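Local structure of Ras-related protein Rab-7L1 (6HH2) at residues Leu10-Val15 against Gln63-Ala68; Arg29-Ser34 against Asp46-Val51; Arg82-Ala87 against Ser111-Pro116. The protein binds and hydrolyses GTP as a Rab-family switch in vesicle trafficking, maintains the endosome-trans-Golgi network, and recruits the kinase LRRK2 to the Golgi and stimulates it. The protein carries 4 engineered substitutions. All blocks are in the same frame, centred on the assembly; numbering follows the deposited sequence.

Interaction 1: Leu10-Val15 against Gln63-Ala68; sequences LFKVLV and QLWDIA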
loop_
_atom_site.group_PDB
_atom_site.type_symbol
_atom_site.label_atom_id
_atom_site.label_comp_id
_atom_site.label_asym_id
_atom_site.label_seq_id
_atom_site.Cartn_x
_atom_site.Cartn_y
_atom_site.Cartn_z
ATOM N N LEU A 10 0.175 13.306 9.293
ATOM C CA LEU A 10 -0.543 12.049 9.417
ATOM C C LEU A 10 -1.019 11.609 8.043
ATOM O O LEU A 10 -1.681 12.389 7.333
ATOM C CB LEU A 10 -1.748 12.250 10.338
ATOM C CG LEU A 10 -2.656 11.032 10.456
ATOM C CD1 LEU A 10 -1.993 9.825 11.150
ATOM C CD2 LEU A 10 -3.908 11.463 11.222
ATOM N N PHE A 11 -0.670 10.373 7.658
ATOM C CA PHE A 11 -1.052 9.812 6.364
ATOM C C PHE A 11 -1.750 8.471 6.551
ATOM O O PHE A 11 -1.190 7.557 7.153
ATOM C CB PHE A 11 0.163 9.628 5.431
ATOM C CG PHE A 11 0.898 10.908 5.146
ATOM C CD1 PHE A 11 0.265 11.984 4.500
ATOM C CD2 PHE A 11 2.213 11.045 5.574
ATOM C CE1 PHE A 11 0.991 13.151 4.231
ATOM C CE2 PHE A 11 2.915 12.227 5.304
ATOM C CZ PHE A 11 2.278 13.269 4.670
ATOM N N LYS A 12 -2.937 8.332 5.973
ATOM C CA LYS A 12 -3.653 7.054 5.940
ATOM C C LYS A 12 -3.324 6.372 4.625
ATOM O O LYS A 12 -3.520 6.951 3.540
ATOM C CB LYS A 12 -5.154 7.347 6.075
ATOM C CG LYS A 12 -6.074 6.147 5.734
ATOM C CD LYS A 12 -7.512 6.414 6.146
ATOM C CE LYS A 12 -8.334 5.169 5.709
ATOM N NZ LYS A 12 -9.776 5.349 6.120
ATOM N N VAL A 13 -2.750 5.176 4.704
ATOM C CA VAL A 13 -2.272 4.448 3.525
ATOM C C VAL A 13 -3.106 3.172 3.416
ATOM O O VAL A 13 -3.174 2.380 4.369
ATOM C CB VAL A 13 -0.787 4.093 3.687
ATOM C CG1 VAL A 13 -0.331 3.256 2.498
ATOM C CG2 VAL A 13 0.030 5.410 3.826
ATOM N N LEU A 14 -3.732 2.971 2.264
ATOM C CA LEU A 14 -4.528 1.749 2.025
ATOM C C LEU A 14 -3.637 0.665 1.458
ATOM O O LEU A 14 -2.901 0.913 0.497
ATOM C CB LEU A 14 -5.630 2.060 1.011
ATOM C CG LEU A 14 -6.446 3.286 1.351
ATOM C CD1 LEU A 14 -7.539 3.496 0.288
ATOM C CD2 LEU A 14 -7.080 3.119 2.761
ATOM N N VAL A 15 -3.634 -0.512 2.065
ATOM C CA VAL A 15 -2.937 -1.675 1.552
ATOM C C VAL A 15 -3.980 -2.636 1.022
ATOM O O VAL A 15 -4.774 -3.230 1.777
ATOM C CB VAL A 15 -2.092 -2.354 2.622
ATOM C CG1 VAL A 15 -1.357 -3.548 2.021
ATOM C CG2 VAL A 15 -1.116 -1.302 3.233
ATOM N N GLN A 63 -0.936 5.538 9.220
ATOM C CA GLN A 63 -1.946 4.514 9.500
ATOM C C GLN A 63 -1.958 3.553 8.328
ATOM O O GLN A 63 -2.228 3.952 7.182
ATOM C CB GLN A 63 -3.335 5.138 9.632
ATOM C CG GLN A 63 -3.469 6.135 10.760
ATOM C CD GLN A 63 -4.873 6.702 10.859
ATOM O OE1 GLN A 63 -5.707 6.430 9.974
ATOM N NE2 GLN A 63 -5.149 7.484 11.893
ATOM N N LEU A 64 -1.634 2.300 8.587
ATOM C CA LEU A 64 -1.602 1.277 7.554
ATOM C C LEU A 64 -2.920 0.478 7.643
ATOM O O LEU A 64 -3.155 -0.254 8.612
ATOM C CB LEU A 64 -0.405 0.350 7.770
ATOM C CG LEU A 64 0.938 1.085 7.754
ATOM C CD1 LEU A 64 2.025 0.176 8.348
ATOM C CD2 LEU A 64 1.244 1.524 6.291
ATOM N N TRP A 65 -3.779 0.615 6.618
ATOM C CA TRP A 65 -5.127 0.043 6.635
ATOM C C TRP A 65 -5.139 -1.179 5.721
ATOM O O TRP A 65 -5.054 -1.043 4.509
ATOM C CB TRP A 65 -6.142 1.076 6.158
ATOM C CG TRP A 65 -6.502 2.107 7.150
ATOM C CD1 TRP A 65 -5.667 3.117 7.660
ATOM C CD2 TRP A 65 -7.766 2.280 7.749
ATOM N NE1 TRP A 65 -6.394 3.919 8.523
ATOM C CE2 TRP A 65 -7.680 3.423 8.610
ATOM C CE3 TRP A 65 -8.988 1.611 7.611
ATOM C CZ2 TRP A 65 -8.765 3.876 9.364
ATOM C CZ3 TRP A 65 -10.076 2.069 8.350
ATOM C CH2 TRP A 65 -9.960 3.201 9.222
ATOM N N ASP A 66 -5.259 -2.378 6.295
ATOM C CA ASP A 66 -5.314 -3.625 5.501
ATOM C C ASP A 66 -6.783 -3.933 5.169
ATOM O O ASP A 66 -7.627 -4.048 6.070
ATOM C CB ASP A 66 -4.734 -4.705 6.424
ATOM C CG ASP A 66 -4.640 -6.094 5.834
ATOM O OD1 ASP A 66 -5.207 -6.427 4.791
ATOM O OD2 ASP A 66 -3.960 -6.881 6.538
ATOM N N ILE A 67 -7.098 -4.075 3.866
ATOM C CA ILE A 67 -8.497 -4.309 3.492
ATOM C C ILE A 67 -9.023 -5.624 4.047
ATOM O O ILE A 67 -10.243 -5.781 4.199
ATOM C CB ILE A 67 -8.694 -4.174 1.967
ATOM C CG1 ILE A 67 -10.176 -4.261 1.589
ATOM C CG2 ILE A 67 -7.887 -5.209 1.202
ATOM C CD1 ILE A 67 -10.469 -3.433 0.403
ATOM N N ALA A 68 -8.132 -6.575 4.343
ATOM C CA ALA A 68 -8.436 -7.734 5.212
ATOM C C ALA A 68 -9.730 -8.451 4.874
ATOM O O ALA A 68 -9.855 -9.002 3.775
ATOM C CB ALA A 68 -8.314 -7.323 6.671
#
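Strands 10-15 and 63-66 run parallel, their axes 4.8 Å apart at an angle of 26°, and five backbone hydrogen bonds stitch Phe11, Val13 and Val15 to Gln63, Trp65 and Ile67. The bond from Val13 N to Gln63 O is 2.8 Å long; Ile67 N reaches Val15 O after the second strand has ended. On the face that carries Lys12, Leu14, Gln63 and Trp65, the lysine side chain lies over the indole. Its CG leaves anti to the backbone N (chi1 167°) and the chain stays extended, so successive atoms travel across the ring system: CE sits 3.5 Å from the centroid of the five-membered ring of Trp65 in a CH-pi contact, and NZ lies 3.6 Å from the centroid of the six-membered ring, a cation-pi contact only 9° off the normal. Lys12 NZ also donates to the carbonyls of Arg82 and Tyr80, which anchor the ammonium group over the ring. Rotation of the indole is fixed at its edge, where Trp65 NE1 donates in the ring plane to Gln63 OE1, 3.0 Å away. Leu14 CD2 touches Trp65 CB at 4.1 Å. The other face is apolar at Val13, whose CB meets Leu64 CD2, and ends in Asp66, where OD1 accepts from Ala68 N in an Asx turn and OD2 bonds Thr24 near the bound magnesium ion and GDP. The pair joins two inner strands of the Ras-like P-loop GTPase sheet. Strand 48-55 borders it beyond Leu64 and strand 86-92 beyond Leu14; helices 23-30 and 165-178 pack on the Val13 and Val15 face, while helix 78-81 meets Leu14 on the Lys12 face and also Ile67 past the strand end.

Interaction 2: Arg29-Ser34 against Asp46-Val51; sequences RYSQDS and DFALKV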
loop_
_atom_site.group_PDB
_atom_site.type_symbol
_atom_site.label_atom_id
_atom_site.label_comp_id
_atom_site.label_asym_id
_atom_site.label_seq_id
_atom_site.Cartn_x
_atom_site.Cartn_y
_atom_site.Cartn_z
ATOM N N ARG A 29 5.237 -6.422 9.002
ATOM C CA ARG A 29 6.660 -6.142 8.940
ATOM C C ARG A 29 6.967 -4.652 9.034
ATOM O O ARG A 29 7.951 -4.238 9.693
ATOM C CB ARG A 29 7.234 -6.730 7.661
ATOM C CG ARG A 29 8.735 -6.955 7.829
ATOM C CD ARG A 29 9.391 -7.283 6.550
ATOM N NE ARG A 29 9.615 -8.706 6.294
ATOM C CZ ARG A 29 10.575 -9.443 6.850
ATOM N NH1 ARG A 29 11.372 -8.937 7.784
ATOM N NH2 ARG A 29 10.715 -10.710 6.494
ATOM N N TYR A 30 6.161 -3.845 8.383
ATOM C CA TYR A 30 6.447 -2.412 8.235
ATOM C C TYR A 30 5.851 -1.530 9.340
ATOM O O TYR A 30 6.399 -0.445 9.628
ATOM C CB TYR A 30 5.961 -1.927 6.862
ATOM C CG TYR A 30 6.504 -0.567 6.572
ATOM C CD1 TYR A 30 7.860 -0.404 6.254
ATOM C CD2 TYR A 30 5.693 0.559 6.627
ATOM C CE1 TYR A 30 8.398 0.884 6.047
ATOM C CE2 TYR A 30 6.210 1.834 6.410
ATOM C CZ TYR A 30 7.556 1.970 6.102
ATOM O OH TYR A 30 8.105 3.208 5.907
ATOM N N SER A 31 4.801 -1.973 10.021
ATOM C CA SER A 31 4.258 -1.191 11.129
ATOM C C SER A 31 5.200 -1.273 12.320
ATOM O O SER A 31 6.223 -1.960 12.296
ATOM C CB SER A 31 2.891 -1.740 11.538
ATOM O OG SER A 31 3.070 -2.988 12.218
ATOM N N GLN A 32 4.863 -0.564 13.397
ATOM C CA GLN A 32 5.701 -0.690 14.593
ATOM C C GLN A 32 5.355 -1.868 15.468
ATOM O O GLN A 32 5.945 -1.990 16.551
ATOM C CB GLN A 32 5.560 0.578 15.447
ATOM C CG GLN A 32 4.207 0.720 16.184
ATOM C CD GLN A 32 4.291 1.869 17.222
ATOM O OE1 GLN A 32 4.502 3.037 16.847
ATOM N NE2 GLN A 32 4.161 1.535 18.509
ATOM N N ASP A 33 4.471 -2.752 15.024
ATOM C CA ASP A 33 3.903 -3.746 15.938
ATOM C C ASP A 33 4.923 -4.756 16.435
ATOM O O ASP A 33 4.766 -5.292 17.551
ATOM C CB ASP A 33 2.707 -4.433 15.261
ATOM C CG ASP A 33 1.515 -3.516 15.159
ATOM O OD1 ASP A 33 1.623 -2.353 15.626
ATOM O OD2 ASP A 33 0.476 -3.953 14.607
ATOM N N SER A 34 6.023 -4.993 15.669
ATOM C CA SER A 34 7.032 -5.897 16.231
ATOM C C SER A 34 7.930 -5.218 17.272
ATOM O O SER A 34 8.758 -5.894 17.908
ATOM C CB SER A 34 7.886 -6.484 15.106
ATOM O OG SER A 34 8.608 -5.481 14.427
ATOM N N ASP A 46 -8.359 -0.710 13.731
ATOM C CA ASP A 46 -8.731 -0.557 12.327
ATOM C C ASP A 46 -7.496 -0.434 11.426
ATOM O O ASP A 46 -7.566 -0.691 10.212
ATOM C CB ASP A 46 -9.540 0.730 12.122
ATOM C CG ASP A 46 -10.941 0.646 12.677
ATOM O OD1 ASP A 46 -11.594 -0.401 12.461
ATOM O OD2 ASP A 46 -11.344 1.628 13.341
ATOM N N PHE A 47 -6.351 -0.097 12.002
ATOM C CA PHE A 47 -5.122 0.134 11.234
ATOM C C PHE A 47 -3.972 -0.124 12.188
ATOM O O PHE A 47 -4.153 -0.149 13.396
ATOM C CB PHE A 47 -5.039 1.599 10.715
ATOM C CG PHE A 47 -5.252 2.650 11.793
ATOM C CD1 PHE A 47 -4.203 3.074 12.625
ATOM C CD2 PHE A 47 -6.520 3.177 12.031
ATOM C CE1 PHE A 47 -4.444 4.010 13.637
ATOM C CE2 PHE A 47 -6.741 4.130 13.029
ATOM C CZ PHE A 47 -5.708 4.544 13.829
ATOM N N ALA A 48 -2.773 -0.260 11.631
ATOM C CA ALA A 48 -1.551 -0.339 12.443
ATOM C C ALA A 48 -0.782 0.957 12.210
ATOM O O ALA A 48 -0.922 1.572 11.161
ATOM C CB ALA A 48 -0.689 -1.502 11.957
ATOM N N LEU A 49 -0.002 1.377 13.194
ATOM C CA LEU A 49 0.748 2.622 13.079
ATOM C C LEU A 49 2.222 2.372 12.767
ATOM O O LEU A 49 2.819 1.358 13.159
ATOM C CB LEU A 49 0.718 3.311 14.427
ATOM C CG LEU A 49 -0.096 4.598 14.650
ATOM C CD1 LEU A 49 -1.101 5.009 13.620
ATOM C CD2 LEU A 49 -0.580 4.739 16.080
ATOM N N LYS A 50 2.833 3.355 12.106
ATOM C CA LYS A 50 4.289 3.499 12.065
ATOM C C LYS A 50 4.593 4.968 12.296
ATOM O O LYS A 50 3.929 5.841 11.726
ATOM C CB LYS A 50 4.886 3.043 10.754
ATOM C CG LYS A 50 6.456 2.957 10.836
ATOM C CD LYS A 50 6.921 2.733 9.460
ATOM C CE LYS A 50 8.402 2.334 9.461
ATOM N NZ LYS A 50 8.608 1.050 10.236
ATOM N N VAL A 51 5.588 5.269 13.131
ATOM C CA VAL A 51 5.889 6.657 13.434
ATOM C C VAL A 51 7.374 6.865 13.159
ATOM O O VAL A 51 8.201 6.061 13.593
ATOM C CB VAL A 51 5.573 7.022 14.889
ATOM C CG1 VAL A 51 5.772 8.524 15.142
ATOM C CG2 VAL A 51 4.130 6.605 15.252
#
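Lys50 spreads along the end of helix 23-30, laying its side chain across the Tyr30 ring and planting its ammonium group on the Tyr30 carbonyl. CG is anti to the backbone N and the chain runs extended as far as CE, passing over one ring face with CD 3.3 Å from Tyr30 CE2. A bend at the last torsion (chi4 61°) then turns the ammonium group back to the backbone, where Lys50 NZ donates to Tyr30 O at 2.7 Å, tilted 21° from the carbonyl plane. From the same place NZ stands 4.2 Å from the centroid of the Tyr30 ring, in a cation-pi contact over its face. Gln32 is joined mainly through its backbone: its N donates to Leu49 O at 2.8 Å, and its CG rests 3.4 Å from that same Leu49 O. Its side chain runs beside that of Val51, pointing the same way, and its amide NE2 bonds Ser36 O. One residue earlier, Ser31 CB packs 3.6 Å from Ala48 CB, while Ser31 OG, placed between its own N and carbonyl carbon, accepts from Asp33 N in an ST turn and also bonds Val27 O. The chain thus leaves the helix after Tyr30 and runs past the edge strand at a steep angle, 104° between the directions of the two touching parts. Asp33 carries the link into what is, by similarity, the effector region, with a salt bridge to Lys40 and a hydrogen bond to Tyr39, whose hydroxyl also bonds Leu49 N. The lysine charge meets a carbonyl at the C-terminal end of the helix, where the helix dipole should be negative, and a pi face at once; both are likely to favour the ammonium form and to hold this helix end against the edge strand.

Interaction 3: Arg82-Ala87 against Ser111-Pro116; sequences RDASAA and SKLTLP. Engineered in segment 82-87: Ala87 (natural residue Cys).
Leu113 drives its forked end against the chain at Asp83 and Ala84, CD2 against the Ala84 methyl and CD1 toward the backbone N of Asp83. Its CG stands opposite the backbone N (chi1 -178°), and with chi2 at 66° both methyls face the 82-87 segment: CD2 presses on Ala84 CB at 3.5 Å, and CD1 lies 3.9 Å from Asp83 N. Asp83 holds a left-handed backbone conformation, which turns the chain between helix 78-81 and strand 86-92, and its CB points away from the leucine. These two loops belong to the beta-alpha-beta crossover of the Ras-like fold, in which strand 86-92 is followed by helix 96-112 and then by parallel strand 123-128; the contact sets the loop leaving the helix against the lead-in to the first strand, far from the nucleotide. Leu115 has the other common leucine shape, its CG beside the backbone N (chi1 -65°) and its chain extended beyond, and this carries CD2 to 3.9 Å from Ser85 O. Both leucines also rest on Val121. Polar atoms are joined by one water, which donates to Ala84 O at 2.6 Å and to Thr114 O at 2.8 Å, so each carbonyl gains a partner without direct bonding between the segments. CB of Thr114 points away from the contact, and its OG1 donates to Leu115 O, 3.0 Å distant. Ala84 also packs on Lys12 and Leu14 of strand 8-17, while Ser85 touches Phe11.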
loop_
_atom_site.group_PDB
_atom_site.type_symbol
_atom_site.label_atom_id
_atom_site.label_comp_id
_atom_site.label_asym_id
_atom_site.label_seq_id
_atom_site.Cartn_x
_atom_site.Cartn_y
_atom_site.Cartn_z
ATOM N N ARG A 82 -11.980 6.166 3.131
ATOM C CA ARG A 82 -12.173 7.603 3.279
ATOM C C ARG A 82 -10.914 8.258 3.833
ATOM O O ARG A 82 -10.220 7.709 4.690
ATOM C CB ARG A 82 -13.387 7.923 4.159
ATOM C CG ARG A 82 -13.303 7.425 5.592
ATOM C CD ARG A 82 -14.606 7.822 6.349
ATOM N NE ARG A 82 -14.462 7.533 7.772
ATOM C CZ ARG A 82 -15.369 7.859 8.688
ATOM N NH1 ARG A 82 -16.466 8.506 8.332
ATOM N NH2 ARG A 82 -15.143 7.536 9.964
ATOM N N ASP A 83 -10.579 9.410 3.243
ATOM C CA ASP A 83 -9.500 10.289 3.725
ATOM C C ASP A 83 -8.099 9.713 3.537
ATOM O O ASP A 83 -7.144 10.183 4.161
ATOM C CB ASP A 83 -9.725 10.704 5.183
ATOM C CG ASP A 83 -11.070 11.363 5.393
ATOM O OD1 ASP A 83 -11.369 12.324 4.654
ATOM O OD2 ASP A 83 -11.866 10.900 6.259
ATOM N N ALA A 84 -7.934 8.697 2.710
ATOM C CA ALA A 84 -6.608 8.123 2.489
ATOM C C ALA A 84 -5.752 9.071 1.656
ATOM O O ALA A 84 -6.250 9.837 0.831
ATOM C CB ALA A 84 -6.688 6.795 1.744
ATOM N N SER A 85 -4.438 9.008 1.905
ATOM C CA SER A 85 -3.446 9.796 1.184
ATOM C C SER A 85 -2.714 9.017 0.107
ATOM O O SER A 85 -2.066 9.639 -0.744
ATOM C CB SER A 85 -2.429 10.373 2.189
ATOM O OG SER A 85 -3.034 11.449 2.904
ATOM N N ALA A 86 -2.792 7.705 0.087
ATOM C CA ALA A 86 -2.082 6.893 -0.900
ATOM C C ALA A 86 -2.624 5.487 -0.809
ATOM O O ALA A 86 -3.236 5.093 0.204
ATOM C CB ALA A 86 -0.546 6.821 -0.647
ATOM N N ALA A 87 -2.363 4.706 -1.854
ATOM C CA ALA A 87 -2.678 3.292 -1.844
ATOM C C ALA A 87 -1.485 2.488 -2.310
ATOM O O ALA A 87 -0.759 2.902 -3.230
ATOM C CB ALA A 87 -3.847 2.991 -2.789
ATOM N N SER A 111 -12.324 5.757 -8.652
ATOM C CA SER A 111 -13.753 6.064 -8.653
ATOM C C SER A 111 -14.241 6.595 -7.316
ATOM O O SER A 111 -15.300 7.248 -7.289
ATOM C CB SER A 111 -14.569 4.825 -9.029
ATOM O OG SER A 111 -14.687 3.876 -7.962
ATOM N N LYS A 112 -13.497 6.340 -6.225
ATOM C CA LYS A 112 -13.967 6.592 -4.866
ATOM C C LYS A 112 -13.285 7.756 -4.165
ATOM O O LYS A 112 -13.886 8.340 -3.254
ATOM C CB LYS A 112 -13.801 5.341 -3.977
ATOM C CG LYS A 112 -14.584 4.072 -4.469
ATOM C CD LYS A 112 -16.090 4.262 -4.348
ATOM C CE LYS A 112 -16.845 2.941 -4.573
ATOM N NZ LYS A 112 -16.752 2.379 -5.958
ATOM N N LEU A 113 -12.072 8.098 -4.549
ATOM C CA LEU A 113 -11.242 8.933 -3.697
ATOM C C LEU A 113 -10.320 9.803 -4.541
ATOM O O LEU A 113 -9.717 9.335 -5.508
ATOM C CB LEU A 113 -10.401 8.015 -2.798
ATOM C CG LEU A 113 -9.448 8.565 -1.747
ATOM C CD1 LEU A 113 -10.222 9.271 -0.649
ATOM C CD2 LEU A 113 -8.522 7.451 -1.203
ATOM N N THR A 114 -10.242 11.070 -4.157
ATOM C CA THR A 114 -9.181 11.957 -4.610
ATOM C C THR A 114 -8.498 12.586 -3.399
ATOM O O THR A 114 -8.945 12.461 -2.262
ATOM C CB THR A 114 -9.713 13.075 -5.532
ATOM O OG1 THR A 114 -10.576 13.924 -4.784
ATOM C CG2 THR A 114 -10.464 12.491 -6.730
ATOM N N LEU A 115 -7.371 13.251 -3.647
ATOM C CA LEU A 115 -6.818 14.140 -2.651
ATOM C C LEU A 115 -7.739 15.348 -2.456
ATOM O O LEU A 115 -8.614 15.612 -3.281
ATOM C CB LEU A 115 -5.458 14.620 -3.126
ATOM C CG LEU A 115 -4.455 13.443 -3.224
ATOM C CD1 LEU A 115 -3.174 13.959 -3.844
ATOM C CD2 LEU A 115 -4.220 12.737 -1.893
ATOM N N PRO A 116 -7.551 16.099 -1.369
ATOM C CA PRO A 116 -8.330 17.341 -1.179
ATOM C C PRO A 116 -8.335 18.271 -2.380
ATOM O O PRO A 116 -9.356 18.932 -2.637
ATOM C CB PRO A 116 -7.643 18.001 0.029
ATOM C CG PRO A 116 -7.103 16.830 0.821
ATOM C CD PRO A 116 -6.682 15.794 -0.210
HETATM O O HOH W 1 -7.799 11.891 0.272
#

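Overall arrangement
All three contacts reach one mixed sheet. Interaction 1 is a buried pair of inner strands, parallel, with regular backbone bonding and a cation-pi pair on one face. Interaction 2, only partly buried, braces the edge strand 48-55 with a helix end, again through a lysine over an aromatic ring, and it adjoins interaction 1 where Ala48 O bonds Leu64 N and Phe47 packs on Gln63 and Trp65. Interaction 3, also partly buried, lies beyond the opposite border of interaction 1, bonding it through Ser85 N to Lys12 O, and relies on leucine packing and a bridging water. Interactions 2 and 3 do not touch, their centres about 20 Å apart.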